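Local coordinates for protein listeriolysin O (PDB 4CDB) that binds cholesterol-containing host membranes and, after a major conformational change, inserts into them as an oligomeric pore that lyses the cell, at residues 150-155 and 336-341. Numbering follows the deposited sequence.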
# COMPACT_ATOMS: atom_id res chain seq x y z
N ARG A 150 18.20 2.46 31.85
CA ARG A 150 18.94 1.34 32.43
C ARG A 150 19.72 0.57 31.36
O ARG A 150 20.84 0.11 31.61
CB ARG A 150 18.01 0.41 33.21
CG ARG A 150 18.22 0.46 34.72
CD ARG A 150 16.94 0.16 35.49
NE ARG A 150 16.43 -1.19 35.26
CZ ARG A 150 15.41 -1.73 35.92
NH1 ARG A 150 14.79 -1.04 36.86
NH2 ARG A 150 15.02 -2.97 35.64
N TRP A 151 19.13 0.44 30.18
CA TRP A 151 19.79 -0.23 29.07
C TRP A 151 20.93 0.62 28.51
O TRP A 151 22.00 0.11 28.17
CB TRP A 151 18.80 -0.57 27.96
CG TRP A 151 19.42 -1.31 26.80
CD1 TRP A 151 19.65 -2.65 26.71
CD2 TRP A 151 19.90 -0.74 25.58
NE1 TRP A 151 20.23 -2.95 25.51
CE2 TRP A 151 20.40 -1.79 24.79
CE3 TRP A 151 19.94 0.56 25.07
CZ2 TRP A 151 20.94 -1.59 23.52
CZ3 TRP A 151 20.49 0.77 23.81
CH2 TRP A 151 20.98 -0.31 23.05
N ASN A 152 20.69 1.93 28.42
CA ASN A 152 21.69 2.86 27.90
C ASN A 152 22.92 2.96 28.80
O ASN A 152 23.99 3.39 28.35
CB ASN A 152 21.08 4.25 27.70
CG ASN A 152 20.12 4.30 26.53
OD1 ASN A 152 20.32 3.65 25.51
ND2 ASN A 152 19.06 5.09 26.67
N GLU A 153 22.78 2.56 30.06
CA GLU A 153 23.84 2.74 31.04
C GLU A 153 24.53 1.43 31.45
O GLU A 153 25.40 1.43 32.32
CB GLU A 153 23.31 3.45 32.29
CG GLU A 153 22.82 4.87 32.03
CD GLU A 153 22.23 5.52 33.27
OE1 GLU A 153 22.20 4.87 34.34
OE2 GLU A 153 21.78 6.68 33.18
N LYS A 154 24.14 0.32 30.83
CA LYS A 154 24.74 -0.97 31.15
C LYS A 154 25.08 -1.79 29.91
O LYS A 154 26.09 -2.49 29.88
CB LYS A 154 23.81 -1.80 32.05
CG LYS A 154 23.82 -1.41 33.52
CD LYS A 154 23.26 -2.54 34.37
CE LYS A 154 22.90 -2.08 35.77
NZ LYS A 154 22.25 -3.16 36.56
N TYR A 155 24.22 -1.72 28.90
CA TYR A 155 24.34 -2.61 27.75
C TYR A 155 24.58 -1.88 26.44
O TYR A 155 24.99 -2.50 25.45
CB TYR A 155 23.10 -3.50 27.64
CG TYR A 155 22.75 -4.22 28.93
CD1 TYR A 155 23.41 -5.39 29.29
CD2 TYR A 155 21.79 -3.71 29.79
CE1 TYR A 155 23.10 -6.04 30.48
CE2 TYR A 155 21.48 -4.36 30.97
CZ TYR A 155 22.14 -5.52 31.31
OH TYR A 155 21.83 -6.16 32.49
N ALA A 336 17.60 3.36 11.09
CA ALA A 336 17.70 1.90 11.11
C ALA A 336 18.28 1.40 12.43
O ALA A 336 18.08 0.24 12.80
CB ALA A 336 18.54 1.41 9.95
N THR A 337 19.00 2.27 13.13
CA THR A 337 19.61 1.91 14.41
C THR A 337 19.17 2.85 15.54
O THR A 337 19.29 4.07 15.44
CB THR A 337 21.15 1.88 14.31
OG1 THR A 337 21.56 0.79 13.48
CG2 THR A 337 21.78 1.71 15.69
N PHE A 338 18.66 2.25 16.62
CA PHE A 338 18.21 3.00 17.79
C PHE A 338 19.35 3.71 18.50
O PHE A 338 20.44 3.15 18.68
CB PHE A 338 17.49 2.06 18.75
CG PHE A 338 17.24 2.64 20.12
CD1 PHE A 338 16.39 3.72 20.28
CD2 PHE A 338 17.83 2.08 21.24
CE1 PHE A 338 16.15 4.25 21.54
CE2 PHE A 338 17.60 2.60 22.50
CZ PHE A 338 16.76 3.68 22.65
N ASN A 339 19.11 4.96 18.90
CA ASN A 339 20.08 5.69 19.72
C ASN A 339 19.39 6.60 20.75
O ASN A 339 18.19 6.84 20.67
CB ASN A 339 21.04 6.50 18.84
CG ASN A 339 20.49 7.85 18.44
OD1 ASN A 339 20.64 8.83 19.17
ND2 ASN A 339 19.85 7.91 17.28
N ARG A 340 20.18 7.09 21.70
CA ARG A 340 19.66 7.84 22.84
C ARG A 340 18.88 9.10 22.46
O ARG A 340 17.88 9.44 23.09
CB ARG A 340 20.80 8.21 23.79
CG ARG A 340 20.35 8.67 25.18
CD ARG A 340 21.52 9.20 25.99
NE ARG A 340 21.20 9.31 27.41
CZ ARG A 340 21.71 8.53 28.36
NH1 ARG A 340 22.57 7.57 28.04
NH2 ARG A 340 21.37 8.71 29.62
N GLU A 341 19.35 9.79 21.42
CA GLU A 341 18.73 11.05 21.00
C GLU A 341 17.34 10.85 20.40
O GLU A 341 16.43 11.65 20.64
CB GLU A 341 19.64 11.78 20.00
CG GLU A 341 20.77 12.57 20.64
CD GLU A 341 21.68 11.71 21.50
OE1 GLU A 341 22.12 10.64 21.03
OE2 GLU A 341 21.96 12.11 22.65
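With CG trans to the backbone N in both W151 (chi1 -178°) and F338 (168°), the two rings turn to each other between helix end and loop. Atom CE2 of F338 lies 3.7 Å from CZ3 of W151, and this indole atom sits near the plane of the phenyl ring, at its edge. The planes are inclined at 43°, an oblique pairing. Broad aromatic rings suit this buried side, and W151 NE1 donates a hydrogen bond to the backbone O of P121. Here the C-terminal end of helix 137-152 packs on the loop before strand 345-353, in the large antiparallel sheet of this cholesterol-dependent cytolysin; F338 also meets Y217 of that sheet. The short amide of N152 fits between the aromatic pair and R340, its OD1 4.2 Å from F338 CE2. Toward the surface, the extended chain of R340 brings NH1 within 3.7 Å of N152 CB. A long arginine can span this distance and still present charge: its NH2 forms a salt bridge with E149, one helical turn before E153. E153 OE2, 4.1 Å from R340 NH2, probably adds a weaker attraction, the carboxylate and guanidinium planes nearly coplanar; the arginine would offset repulsion between the two glutamates. N339 OD1 accepts from E341 N, an Asx turn.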